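Local atomic coordinates of leucine--tRNA ligase (Agrobacterium radiobacter, PDB entry 5AH5), a protein that probably attaches L-leucine to its cognate tRNA in an ATP-dependent reaction, like other class I aminoacyl-tRNA synthetases. Residues N507-S511 against S512-K516; P742-E746 against R747-A751; M768-P771 against V772-E776; D778-S781 against T782-L786; P787-R790 against S791-D795. All blocks are in the same frame, centred on the assembly; numbering follows the deposited sequence.

Contact 1: residues N507-S511 against S512-K516; sequences NPIDS and SLCNK
Asp-510 turns its CG anti to the backbone N (chi1 -174°), which swings the carboxylate forward over the first turn of helix 511-517; Asp-510 is the N-cap of this helix, its side chain accepting from the backbone of Leu-513. Leu-513 N donates to Asp-510 OD1 at 3.1 Å along a nearly straight line (175°), although it meets the oxygen from above the carboxylate plane. The side chain of Leu-513, with CG anti to its carbonyl carbon, slants across the acid and brings CG within 3.8 Å of Asp-510 OD2, so the cap is flanked by hydrocarbon. The backbone oxygen of Asp-510 opens the helical ladder: Cys-514 N binds Asp-510 O at 2.9 Å. One step on, Asn-515 N reaches Ser-511 O at 3.0 Å. The side chains of Ser-511 and Asn-515 bond to the chain that follows helix 533-546, Ser-511 OG to Tyr-549 O and Asn-515 OD1 to Glu-551 N, and so tie the helix start to the segment leading into strand 556-560. Pro-508, just upstream, packs on helix 128-143. On the buried side of the turn Ile-509 offers its CG2 branch to Cys-514, Ile-509 CG2 lying 3.6 Å from Cys-514 SG.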
loop_
_atom_site.group_PDB
_atom_site.type_symbol
_atom_site.label_atom_id
_atom_site.label_comp_id
_atom_site.label_asym_id
_atom_site.label_seq_id
_atom_site.Cartn_x
_atom_site.Cartn_y
_atom_site.Cartn_z
ATOM N N ASN B 507 8.038 22.475 -12.670
ATOM C CA ASN B 507 6.647 22.054 -12.778
ATOM C C ASN B 507 6.427 20.852 -11.818
ATOM O O ASN B 507 7.316 20.073 -11.629
ATOM C CB ASN B 507 6.335 21.625 -14.199
ATOM C CG ASN B 507 6.580 22.722 -15.206
ATOM O OD1 ASN B 507 7.375 22.552 -16.136
ATOM N ND2 ASN B 507 5.909 23.872 -15.012
ATOM N N PRO B 508 5.276 20.751 -11.178
ATOM C CA PRO B 508 5.143 19.710 -10.180
ATOM C C PRO B 508 5.318 18.315 -10.821
ATOM O O PRO B 508 6.237 17.553 -10.405
ATOM C CB PRO B 508 3.744 19.918 -9.605
ATOM C CG PRO B 508 3.220 21.179 -10.141
ATOM C CD PRO B 508 4.088 21.626 -11.266
ATOM N N ILE B 509 4.599 18.087 -11.918
ATOM C CA ILE B 509 4.583 16.791 -12.605
ATOM C C ILE B 509 4.902 16.875 -14.132
ATOM O O ILE B 509 4.300 17.645 -14.857
ATOM C CB ILE B 509 3.231 16.168 -12.435
ATOM C CG1 ILE B 509 2.988 15.844 -10.967
ATOM C CG2 ILE B 509 3.145 14.871 -13.226
ATOM C CD1 ILE B 509 1.546 15.501 -10.657
ATOM N N ASP B 510 5.848 16.058 -14.581
ATOM C CA ASP B 510 6.245 15.965 -15.962
ATOM C C ASP B 510 5.264 14.981 -16.625
ATOM O O ASP B 510 5.435 13.767 -16.529
ATOM C CB ASP B 510 7.703 15.511 -16.019
ATOM C CG ASP B 510 8.261 15.529 -17.439
ATOM O OD1 ASP B 510 7.527 15.141 -18.361
ATOM O OD2 ASP B 510 9.433 15.870 -17.612
ATOM N N SER B 511 4.190 15.529 -17.203
ATOM C CA SER B 511 3.139 14.751 -17.836
ATOM C C SER B 511 3.662 13.719 -18.820
ATOM O O SER B 511 3.214 12.584 -18.830
ATOM C CB SER B 511 2.154 15.704 -18.555
ATOM O OG SER B 511 1.521 16.539 -17.589
ATOM N N SER B 512 4.630 14.107 -19.630
ATOM C CA SER B 512 5.037 13.243 -20.700
ATOM C C SER B 512 5.866 12.044 -20.134
ATOM O O SER B 512 5.630 10.902 -20.558
ATOM C CB SER B 512 5.679 14.062 -21.862
ATOM O OG SER B 512 7.086 14.183 -21.754
ATOM N N LEU B 513 6.750 12.268 -19.148
ATOM C CA LEU B 513 7.436 11.155 -18.461
ATOM C C LEU B 513 6.467 10.249 -17.677
ATOM O O LEU B 513 6.516 9.027 -17.809
ATOM C CB LEU B 513 8.526 11.653 -17.488
ATOM C CG LEU B 513 9.866 12.152 -18.006
ATOM C CD1 LEU B 513 10.904 12.228 -16.904
ATOM C CD2 LEU B 513 10.365 11.224 -19.107
ATOM N N CYS B 514 5.611 10.868 -16.859
ATOM C CA CYS B 514 4.660 10.181 -16.001
ATOM C C CYS B 514 3.706 9.298 -16.732
ATOM O O CYS B 514 3.340 8.234 -16.247
ATOM C CB CYS B 514 3.782 11.171 -15.253
ATOM S SG CYS B 514 4.427 11.513 -13.651
ATOM N N ASN B 515 3.203 9.786 -17.851
ATOM C CA ASN B 515 2.263 8.979 -18.635
ATOM C C ASN B 515 2.907 7.753 -19.301
ATOM O O ASN B 515 2.210 6.832 -19.690
ATOM C CB ASN B 515 1.535 9.848 -19.658
ATOM C CG ASN B 515 0.527 10.804 -19.013
ATOM O OD1 ASN B 515 -0.089 10.525 -17.961
ATOM N ND2 ASN B 515 0.315 11.912 -19.673
ATOM N N LYS B 516 4.225 7.748 -19.423
ATOM C CA LYS B 516 4.963 6.586 -19.889
ATOM C C LYS B 516 5.342 5.659 -18.743
ATOM O O LYS B 516 5.110 4.469 -18.850
ATOM C CB LYS B 516 6.194 7.032 -20.629
ATOM C CG LYS B 516 5.811 7.517 -22.007
ATOM C CD LYS B 516 7.011 8.027 -22.767
ATOM C CE LYS B 516 6.613 8.374 -24.210
ATOM N NZ LYS B 516 7.529 9.374 -24.842
#

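Contact 2: residues P742-E746 against R747-A751; sequences PTINE and RLVQA
The side-chain amide of Asn-745 carries Leu-748 over one face, while the backbone N of Arg-747 lies close to the amide plane, beyond OD1. Leu-748 CD1 stands almost straight above Asn-745 CG, 4.0 Å away, and Asn-745 OD1 accepts from Arg-747 N at 3.1 Å. That bond is weak, its N-H bent to 127°, and it gives a loosely closed Asx turn. The guanidinium of Arg-747 does not stack on the amide: the two side chains run alongside each other in one direction with their planes 70° apart, and the touching is done by the aliphatic root, Arg-747 CB lying 3.3 Å from Asn-745 OD1. The backbone forms a type I beta turn over the same residues, closed by Leu-748 N on Asn-745 O at 2.9 Å. A water bridges the two segments, accepting from Gln-750 N at 2.7 Å and donating to Glu-746 O and to Gln-750 OE1. Ile-744 and Val-749 bring their CG2 methyls together so closely that the exact spacing is doubtful. The turn belongs to the loop between helix 720-729 and strand 753-760. Asn-745 N is held by Gln-663 OE1 of helix 653-674, on which Leu-748 also packs, while Pro-742 rests on helix 701-715 and Gln-750 touches Val-772, just after strand 763-771.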
loop_
_atom_site.group_PDB
_atom_site.type_symbol
_atom_site.label_atom_id
_atom_site.label_comp_id
_atom_site.label_asym_id
_atom_site.label_seq_id
_atom_site.Cartn_x
_atom_site.Cartn_y
_atom_site.Cartn_z
ATOM N N PRO B 742 18.092 -15.513 -17.646
ATOM C CA PRO B 742 17.974 -16.745 -18.425
ATOM C C PRO B 742 16.593 -16.957 -18.984
ATOM O O PRO B 742 15.561 -16.564 -18.359
ATOM C CB PRO B 742 18.267 -17.840 -17.405
ATOM C CG PRO B 742 18.953 -17.172 -16.285
ATOM C CD PRO B 742 18.464 -15.764 -16.255
ATOM N N THR B 743 16.558 -17.628 -20.124
ATOM C CA THR B 743 15.311 -18.056 -20.759
ATOM C C THR B 743 15.260 -19.586 -20.892
ATOM O O THR B 743 16.280 -20.224 -21.087
ATOM C CB THR B 743 15.176 -17.406 -22.147
ATOM O OG1 THR B 743 16.279 -17.801 -22.954
ATOM C CG2 THR B 743 15.209 -15.858 -22.018
ATOM N N ILE B 744 14.058 -20.145 -20.812
ATOM C CA ILE B 744 13.873 -21.573 -20.971
ATOM C C ILE B 744 14.341 -22.027 -22.375
ATOM O O ILE B 744 13.930 -21.471 -23.373
ATOM C CB ILE B 744 12.429 -21.962 -20.729
ATOM C CG1 ILE B 744 12.107 -21.842 -19.243
ATOM C CG2 ILE B 744 12.193 -23.413 -21.156
ATOM C CD1 ILE B 744 10.620 -21.885 -18.940
ATOM N N ASN B 745 15.290 -22.959 -22.418
ATOM C CA ASN B 745 15.624 -23.654 -23.664
ATOM C C ASN B 745 14.640 -24.821 -23.822
ATOM O O ASN B 745 14.734 -25.798 -23.083
ATOM C CB ASN B 745 17.067 -24.118 -23.640
ATOM C CG ASN B 745 17.484 -24.726 -24.967
ATOM O OD1 ASN B 745 16.789 -25.594 -25.539
ATOM N ND2 ASN B 745 18.599 -24.278 -25.463
ATOM N N GLU B 746 13.644 -24.638 -24.698
ATOM C CA GLU B 746 12.517 -25.588 -24.874
ATOM C C GLU B 746 12.931 -27.000 -25.377
ATOM O O GLU B 746 12.192 -27.936 -25.180
ATOM C CB GLU B 746 11.435 -25.014 -25.817
ATOM C CG GLU B 746 10.355 -24.174 -25.123
ATOM C CD GLU B 746 9.302 -25.023 -24.396
ATOM O OE1 GLU B 746 8.971 -26.145 -24.868
ATOM O OE2 GLU B 746 8.789 -24.568 -23.342
ATOM N N ARG B 747 14.105 -27.123 -25.988
ATOM C CA ARG B 747 14.721 -28.441 -26.275
ATOM C C ARG B 747 15.086 -29.219 -24.991
ATOM O O ARG B 747 15.166 -30.446 -25.047
ATOM C CB ARG B 747 16.027 -28.358 -27.123
ATOM C CG ARG B 747 16.051 -27.502 -28.387
ATOM C CD ARG B 747 16.183 -28.263 -29.704
ATOM N NE ARG B 747 17.222 -29.294 -29.717
ATOM C CZ ARG B 747 18.436 -29.208 -30.276
ATOM N NH1 ARG B 747 18.868 -28.112 -30.914
ATOM N NH2 ARG B 747 19.257 -30.251 -30.173
ATOM N N LEU B 748 15.357 -28.536 -23.866
ATOM C CA LEU B 748 15.838 -29.239 -22.672
ATOM C C LEU B 748 14.822 -29.447 -21.594
ATOM O O LEU B 748 15.121 -30.101 -20.613
ATOM C CB LEU B 748 17.072 -28.570 -22.148
ATOM C CG LEU B 748 18.220 -28.600 -23.128
ATOM C CD1 LEU B 748 19.238 -27.555 -22.753
ATOM C CD2 LEU B 748 18.865 -30.002 -23.142
ATOM N N VAL B 749 13.600 -28.990 -21.820
ATOM C CA VAL B 749 12.536 -28.999 -20.828
ATOM C C VAL B 749 11.919 -30.363 -20.544
ATOM O O VAL B 749 11.485 -30.611 -19.394
ATOM C CB VAL B 749 11.392 -28.027 -21.261
ATOM C CG1 VAL B 749 10.118 -28.178 -20.418
ATOM C CG2 VAL B 749 11.905 -26.611 -21.176
ATOM N N GLN B 750 11.783 -31.222 -21.567
ATOM C CA GLN B 750 11.391 -32.639 -21.320
ATOM C C GLN B 750 12.659 -33.379 -21.428
ATOM O O GLN B 750 13.448 -33.103 -22.324
ATOM C CB GLN B 750 10.443 -33.196 -22.356
ATOM C CG GLN B 750 9.087 -32.520 -22.435
ATOM C CD GLN B 750 8.437 -32.744 -23.790
ATOM O OE1 GLN B 750 9.082 -32.601 -24.844
ATOM N NE2 GLN B 750 7.152 -33.099 -23.777
ATOM N N ALA B 751 12.875 -34.314 -20.517
ATOM C CA ALA B 751 13.977 -35.250 -20.644
ATOM C C ALA B 751 13.420 -36.416 -21.510
ATOM O O ALA B 751 12.344 -36.287 -22.126
ATOM C CB ALA B 751 14.450 -35.734 -19.271
HETATM O O HOH W 1 11.656 -30.790 -24.266
#

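Contact 3: residues M768-P771 against V772-E776; sequences MTIP and VNLAE. With SO4 (sulfate ion), chain K.
Ile-770 and Leu-774 meet at a slant where strand 763-771 gives way to a type II beta turn, Pro-771 to Leu-774. The CD2 branch of Leu-774 comes up against Ile-770 CG2 at 4.0 Å, and its other methyl, Leu-774 CD1, lies 4.2 Å from the ring carbon CG of Pro-771, so the leucine straddles two consecutive residues of the strand. Its CB already points at the strand; CG stands anti to the backbone N (chi1 -154°), and chi2 of 58° sets the two methyls. Asn-773, with a positive phi of 64°, takes the third position of the turn. No hydrogen bond closes the turn: Leu-774 N remains 3.7 Å from Pro-771 O. Ile-770 and Leu-774 share a further neighbour, Ile-779 of helix 776-785, and the strand itself pairs with 753-760 through backbone bonds of Met-768 and Ile-770. Thr-769 is engaged with a sulfate. Its OG1 sits beside the backbone N, which lets both groups grasp the ion together: Thr-769 OG1 donates to sulfate O4 at 2.6 Å, and Thr-769 N to sulfate O2 at 3.2 Å in a nearly straight bond. The chemistry is thus divided: apolar contacts join the turn to the end of the strand and to Ile-779, whereas Thr-769 binds an anion that probably comes from the crystallisation liquor and does not identify a natural ligand.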
loop_
_atom_site.group_PDB
_atom_site.type_symbol
_atom_site.label_atom_id
_atom_site.label_comp_id
_atom_site.label_asym_id
_atom_site.label_seq_id
_atom_site.Cartn_x
_atom_site.Cartn_y
_atom_site.Cartn_z
ATOM N N MET B 768 4.267 -44.689 -13.156
ATOM C CA MET B 768 4.762 -45.451 -14.264
ATOM C C MET B 768 5.749 -44.480 -14.968
ATOM O O MET B 768 5.471 -43.300 -15.127
ATOM C CB MET B 768 3.533 -45.748 -15.124
ATOM C CG MET B 768 3.726 -46.346 -16.466
ATOM S SD MET B 768 2.203 -46.297 -17.417
ATOM C CE MET B 768 1.820 -44.569 -17.612
ATOM N N THR B 769 6.909 -44.973 -15.327
ATOM C CA THR B 769 7.884 -44.216 -16.116
ATOM C C THR B 769 7.807 -44.659 -17.555
ATOM O O THR B 769 7.918 -45.862 -17.833
ATOM C CB THR B 769 9.276 -44.471 -15.565
ATOM O OG1 THR B 769 9.250 -44.096 -14.195
ATOM C CG2 THR B 769 10.339 -43.638 -16.274
ATOM N N ILE B 770 7.594 -43.717 -18.467
ATOM C CA ILE B 770 7.514 -44.036 -19.891
ATOM C C ILE B 770 8.364 -43.037 -20.684
ATOM O O ILE B 770 8.565 -41.945 -20.216
ATOM C CB ILE B 770 6.065 -43.897 -20.422
ATOM C CG1 ILE B 770 5.396 -42.650 -19.854
ATOM C CG2 ILE B 770 5.267 -45.144 -20.047
ATOM C CD1 ILE B 770 4.211 -42.159 -20.629
ATOM N N PRO B 771 8.774 -43.379 -21.904
ATOM C CA PRO B 771 9.333 -42.417 -22.851
ATOM C C PRO B 771 8.398 -41.294 -23.123
ATOM O O PRO B 771 7.184 -41.503 -23.139
ATOM C CB PRO B 771 9.478 -43.201 -24.158
ATOM C CG PRO B 771 9.356 -44.655 -23.800
ATOM C CD PRO B 771 8.676 -44.750 -22.460
ATOM N N VAL B 772 8.961 -40.093 -23.319
ATOM C CA VAL B 772 8.215 -38.928 -23.792
ATOM C C VAL B 772 7.712 -39.219 -25.224
ATOM O O VAL B 772 8.361 -39.980 -25.975
ATOM C CB VAL B 772 9.154 -37.683 -23.748
ATOM C CG1 VAL B 772 8.526 -36.475 -24.423
ATOM C CG2 VAL B 772 9.463 -37.365 -22.313
ATOM N N ASN B 773 6.581 -38.632 -25.610
ATOM C CA ASN B 773 5.979 -38.860 -26.971
ATOM C C ASN B 773 5.536 -40.269 -27.263
ATOM O O ASN B 773 5.443 -40.661 -28.443
ATOM C CB ASN B 773 6.937 -38.488 -28.116
ATOM C CG ASN B 773 7.490 -37.104 -27.970
ATOM O OD1 ASN B 773 6.723 -36.148 -27.789
ATOM N ND2 ASN B 773 8.832 -36.977 -28.027
ATOM N N LEU B 774 5.292 -41.060 -26.229
ATOM C CA LEU B 774 4.699 -42.373 -26.446
ATOM C C LEU B 774 3.312 -42.054 -27.001
ATOM O O LEU B 774 2.627 -41.116 -26.567
ATOM C CB LEU B 774 4.663 -43.214 -25.156
ATOM C CG LEU B 774 4.661 -44.752 -25.320
ATOM C CD1 LEU B 774 5.870 -45.298 -26.100
ATOM C CD2 LEU B 774 4.571 -45.378 -23.939
ATOM N N ALA B 775 2.946 -42.757 -28.054
ATOM C CA ALA B 775 1.596 -42.671 -28.585
ATOM C C ALA B 775 0.537 -42.934 -27.484
ATOM O O ALA B 775 0.722 -43.774 -26.605
ATOM C CB ALA B 775 1.449 -43.667 -29.711
ATOM N N GLU B 776 -0.582 -42.219 -27.559
ATOM C CA GLU B 776 -1.639 -42.363 -26.588
ATOM C C GLU B 776 -2.123 -43.835 -26.459
ATOM O O GLU B 776 -2.313 -44.349 -25.334
ATOM C CB GLU B 776 -2.756 -41.373 -26.894
ATOM C CG GLU B 776 -3.663 -41.157 -25.736
ATOM C CD GLU B 776 -4.736 -40.137 -26.020
ATOM O OE1 GLU B 776 -4.371 -38.983 -26.331
ATOM O OE2 GLU B 776 -5.935 -40.491 -25.898
HETATM S S SO4 K . 8.231 -47.758 -13.161
HETATM O O1 SO4 K . 7.399 -47.453 -11.966
HETATM O O2 SO4 K . 7.469 -47.950 -14.433
HETATM O O3 SO4 K . 9.101 -48.925 -12.863
HETATM O O4 SO4 K . 9.116 -46.579 -13.333
#

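Contact 4: residues D778-S781 against T782-L786; sequences DILS and TVLAL
Asp-778 meets Thr-782 through its backbone oxygen, which accepts twice in this regular turn of alpha-helix 776-785. Thr-782 N donates to Asp-778 O at 2.8 Å, and Thr-782 OG1 adds a second bond to that oxygen at 2.7 Å from the opposite face of the carbonyl plane. The hydroxyl is placed there because OG1 lies anti to its own carbonyl carbon (chi1 -56°) and folds back along the helix, so the threonine spends its hydroxyl proton within its own helix. Ile-779 comes next: Ile-779 O accepts from Val-783 N at 2.9 Å. On the buried side Ile-779 CG2 approaches Val-783 CG2 to 4.2 Å, and there Ile-779 also packs on Ile-770 and Val-783 on Ile-809 and Leu-811 of the sheet. Leu-780 O in turn receives Leu-784 N. The leucine pair packs one turn apart on the flank facing strands 798-804 and 808-813, where Leu-780 touches Tyr-801 and Leu-784 touches Leu-798. Ser-781, on the exposed side, closes the series: Ser-781 O accepts from Ala-785 N at 3.2 Å, a longer bond as the helix nears its end. Ile-779, Leu-780, Val-783 and Leu-784 thus form the side of the helix that faces the sheet. Where the leucines meet, Leu-784 CD1 lies 3.8 Å from Leu-780 CG.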
loop_
_atom_site.group_PDB
_atom_site.type_symbol
_atom_site.label_atom_id
_atom_site.label_comp_id
_atom_site.label_asym_id
_atom_site.label_seq_id
_atom_site.Cartn_x
_atom_site.Cartn_y
_atom_site.Cartn_z
ATOM N N ASP B 778 -0.334 -46.533 -26.936
ATOM C CA ASP B 778 0.778 -47.230 -26.236
ATOM C C ASP B 778 0.837 -46.869 -24.767
ATOM O O ASP B 778 1.153 -47.733 -23.927
ATOM C CB ASP B 778 2.118 -46.956 -26.925
ATOM C CG ASP B 778 2.209 -47.557 -28.349
ATOM O OD1 ASP B 778 1.358 -48.402 -28.729
ATOM O OD2 ASP B 778 3.160 -47.182 -29.090
ATOM N N ILE B 779 0.528 -45.606 -24.425
ATOM C CA ILE B 779 0.427 -45.228 -23.026
ATOM C C ILE B 779 -0.648 -46.073 -22.344
ATOM O O ILE B 779 -0.380 -46.746 -21.365
ATOM C CB ILE B 779 0.127 -43.729 -22.833
ATOM C CG1 ILE B 779 1.297 -42.907 -23.318
ATOM C CG2 ILE B 779 -0.211 -43.424 -21.375
ATOM C CD1 ILE B 779 1.061 -41.401 -23.283
ATOM N N LEU B 780 -1.842 -46.084 -22.899
ATOM C CA LEU B 780 -2.924 -46.890 -22.346
ATOM C C LEU B 780 -2.568 -48.377 -22.266
ATOM O O LEU B 780 -2.782 -49.028 -21.267
ATOM C CB LEU B 780 -4.191 -46.760 -23.201
ATOM C CG LEU B 780 -5.395 -47.488 -22.665
ATOM C CD1 LEU B 780 -5.859 -46.889 -21.358
ATOM C CD2 LEU B 780 -6.499 -47.462 -23.706
ATOM N N SER B 781 -2.031 -48.900 -23.331
ATOM C CA SER B 781 -1.630 -50.308 -23.344
ATOM C C SER B 781 -0.542 -50.590 -22.245
ATOM O O SER B 781 -0.630 -51.573 -21.507
ATOM C CB SER B 781 -1.163 -50.673 -24.767
ATOM O OG SER B 781 -0.245 -51.689 -24.686
ATOM N N THR B 782 0.406 -49.675 -22.066
ATOM C CA THR B 782 1.403 -49.816 -21.000
ATOM C C THR B 782 0.787 -49.755 -19.589
ATOM O O THR B 782 1.155 -50.563 -18.708
ATOM C CB THR B 782 2.523 -48.767 -21.148
ATOM O OG1 THR B 782 3.072 -48.920 -22.455
ATOM C CG2 THR B 782 3.660 -48.958 -20.081
ATOM N N VAL B 783 -0.163 -48.861 -19.405
ATOM C CA VAL B 783 -0.886 -48.689 -18.126
ATOM C C VAL B 783 -1.702 -49.958 -17.783
ATOM O O VAL B 783 -1.694 -50.417 -16.649
ATOM C CB VAL B 783 -1.836 -47.449 -18.095
ATOM C CG1 VAL B 783 -2.511 -47.309 -16.746
ATOM C CG2 VAL B 783 -1.077 -46.162 -18.344
ATOM N N LEU B 784 -2.391 -50.518 -18.764
ATOM C CA LEU B 784 -3.286 -51.665 -18.537
ATOM C C LEU B 784 -2.493 -52.891 -18.211
ATOM O O LEU B 784 -2.999 -53.747 -17.541
ATOM C CB LEU B 784 -4.238 -51.941 -19.707
ATOM C CG LEU B 784 -5.206 -50.790 -19.962
ATOM C CD1 LEU B 784 -5.983 -51.017 -21.257
ATOM C CD2 LEU B 784 -6.096 -50.593 -18.772
ATOM N N ALA B 785 -1.246 -52.915 -18.627
ATOM C CA ALA B 785 -0.321 -53.960 -18.284
ATOM C C ALA B 785 0.298 -53.895 -16.911
ATOM O O ALA B 785 0.766 -54.898 -16.456
ATOM C CB ALA B 785 0.791 -54.011 -19.331
ATOM N N LEU B 786 0.273 -52.773 -16.204
ATOM C CA LEU B 786 0.814 -52.750 -14.861
ATOM C C LEU B 786 0.111 -53.750 -13.938
ATOM O O LEU B 786 -1.109 -53.884 -13.994
ATOM C CB LEU B 786 0.678 -51.367 -14.248
ATOM C CG LEU B 786 1.323 -50.230 -15.040
ATOM C CD1 LEU B 786 0.911 -48.900 -14.417
ATOM C CD2 LEU B 786 2.846 -50.414 -15.053
#

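Contact 5: residues P787-R790 against S791-D795; sequences PEVR and SRLSD
Pro-787 O is gripped twice by Ser-791, whose OG donates at 2.6 Å and whose N donates at 2.8 Å. The two donors reach the carbonyl from opposite faces of its plane, so the oxygen is pinched between side chain and backbone. The serine can do this because OG stands anti to its carbonyl carbon and leans back toward the start of helix 787-792. The ladder continues with Arg-792 N on Glu-788 O at 3.1 Å and Leu-793 N on Val-789 O at 3.0 Å, after which Leu-793 leaves helical geometry. A similar double grip recurs at that end: Ser-794 offers both N and OG to Ser-791 O, the hydroxyl at 2.8 Å. On the inner side Val-789 and Leu-793 run alongside each other in one direction, Val-789 CG1 4.2 Å from Leu-793 CD1; Val-789 touches Leu-811 and Leu-793 touches Val-813 of strand 808-813. The Arg-792 chain runs extended from CG to NE past Glu-788, whose carbonyl oxygen lies at the edge of the guanidinium, in its plane. The carboxylate of Glu-788 is salt-bridged to Arg-766, while Arg-792 NH2 forms a salt bridge with a phosphate of the bound tRNA. The hydroxyls of Ser-791, in the helix, and Ser-794, just beyond it, thus serve local backbone oxygens, whereas Glu-788 and Arg-792 pair with the neighbouring strand and the RNA.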
loop_
_atom_site.group_PDB
_atom_site.type_symbol
_atom_site.label_atom_id
_atom_site.label_comp_id
_atom_site.label_asym_id
_atom_site.label_seq_id
_atom_site.Cartn_x
_atom_site.Cartn_y
_atom_site.Cartn_z
ATOM N N PRO B 787 0.866 -54.434 -13.072
ATOM C CA PRO B 787 0.190 -55.452 -12.278
ATOM C C PRO B 787 -0.947 -54.986 -11.421
ATOM O O PRO B 787 -1.960 -55.692 -11.261
ATOM C CB PRO B 787 1.314 -55.981 -11.368
ATOM C CG PRO B 787 2.528 -55.865 -12.203
ATOM C CD PRO B 787 2.333 -54.636 -13.080
ATOM N N GLU B 788 -0.752 -53.828 -10.811
ATOM C CA GLU B 788 -1.707 -53.227 -9.939
ATOM C C GLU B 788 -2.971 -52.875 -10.684
ATOM O O GLU B 788 -4.061 -53.023 -10.154
ATOM C CB GLU B 788 -1.139 -51.925 -9.350
ATOM C CG GLU B 788 -0.135 -52.105 -8.247
ATOM C CD GLU B 788 1.302 -52.209 -8.770
ATOM O OE1 GLU B 788 1.540 -52.228 -10.029
ATOM O OE2 GLU B 788 2.177 -52.298 -7.902
ATOM N N VAL B 789 -2.815 -52.451 -11.919
ATOM C CA VAL B 789 -3.946 -52.097 -12.791
ATOM C C VAL B 789 -4.657 -53.357 -13.333
ATOM O O VAL B 789 -5.847 -53.437 -13.261
ATOM C CB VAL B 789 -3.457 -51.183 -13.936
ATOM C CG1 VAL B 789 -4.597 -50.848 -14.900
ATOM C CG2 VAL B 789 -2.855 -49.884 -13.334
ATOM N N ARG B 790 -3.926 -54.313 -13.863
ATOM C CA ARG B 790 -4.471 -55.617 -14.270
ATOM C C ARG B 790 -5.235 -56.260 -13.101
ATOM O O ARG B 790 -6.322 -56.793 -13.290
ATOM C CB ARG B 790 -3.364 -56.588 -14.709
ATOM C CG ARG B 790 -3.380 -57.033 -16.143
ATOM C CD ARG B 790 -2.108 -57.794 -16.560
ATOM N NE ARG B 790 -1.770 -57.504 -17.965
ATOM C CZ ARG B 790 -0.546 -57.615 -18.476
ATOM N NH1 ARG B 790 0.485 -58.028 -17.740
ATOM N NH2 ARG B 790 -0.346 -57.300 -19.745
ATOM N N SER B 791 -4.682 -56.150 -11.901
ATOM C CA SER B 791 -5.320 -56.718 -10.718
ATOM C C SER B 791 -6.668 -56.039 -10.456
ATOM O O SER B 791 -7.689 -56.683 -10.377
ATOM C CB SER B 791 -4.410 -56.602 -9.490
ATOM O OG SER B 791 -3.195 -57.332 -9.668
ATOM N N ARG B 792 -6.659 -54.724 -10.372
ATOM C CA ARG B 792 -7.860 -53.965 -10.040
ATOM C C ARG B 792 -8.928 -53.982 -11.119
ATOM O O ARG B 792 -10.072 -53.774 -10.806
ATOM C CB ARG B 792 -7.491 -52.536 -9.735
ATOM C CG ARG B 792 -6.929 -52.411 -8.335
ATOM C CD ARG B 792 -6.100 -51.175 -8.193
ATOM N NE ARG B 792 -5.314 -51.290 -6.962
ATOM C CZ ARG B 792 -5.727 -50.856 -5.790
ATOM N NH1 ARG B 792 -6.931 -50.285 -5.643
ATOM N NH2 ARG B 792 -4.950 -51.025 -4.744
ATOM N N LEU B 793 -8.559 -54.207 -12.373
ATOM C CA LEU B 793 -9.520 -54.378 -13.466
ATOM C C LEU B 793 -9.828 -55.837 -13.773
ATOM O O LEU B 793 -10.484 -56.112 -14.780
ATOM C CB LEU B 793 -9.021 -53.724 -14.769
ATOM C CG LEU B 793 -8.511 -52.278 -14.743
ATOM C CD1 LEU B 793 -8.476 -51.667 -16.134
ATOM C CD2 LEU B 793 -9.279 -51.408 -13.768
ATOM N N SER B 794 -9.365 -56.790 -12.972
ATOM C CA SER B 794 -9.588 -58.196 -13.368
ATOM C C SER B 794 -11.080 -58.586 -13.263
ATOM O O SER B 794 -11.488 -59.539 -13.907
ATOM C CB SER B 794 -8.742 -59.162 -12.541
ATOM O OG SER B 794 -9.125 -58.969 -11.209
ATOM N N ASP B 795 -11.877 -57.835 -12.505
ATOM C CA ASP B 795 -13.342 -58.072 -12.406
ATOM C C ASP B 795 -14.201 -56.825 -12.721
ATOM O O ASP B 795 -15.297 -56.679 -12.225
ATOM C CB ASP B 795 -13.693 -58.627 -10.990
ATOM C CG ASP B 795 -13.476 -57.592 -9.852
ATOM O OD1 ASP B 795 -12.545 -56.731 -9.956
ATOM O OD2 ASP B 795 -14.238 -57.647 -8.845
#

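Contact 1 stands apart, in the catalytic part of the chain, about 41 Å from contact 2 and 57 Å from contact 3, centre to centre. Contacts 3, 4 and 5 share one C-terminal unit in which strand 763-771 and helices 776-785 and 787-792 follow each other; contact 2 lies in the loop feeding it and touches contact 3 through Val-772. Contacts 1 and 4 are partly buried, whereas 2, 3 and 5 lie at the surface. A carboxylate caps the helix in contact 1; side-chain hydroxyls double a carbonyl bond in 4 and 5. Contact 2 combines a backbone turn with a weak amide bond and a bridging water, and contact 3 relies on apolar packing. Only contact 5 reaches the bound RNA.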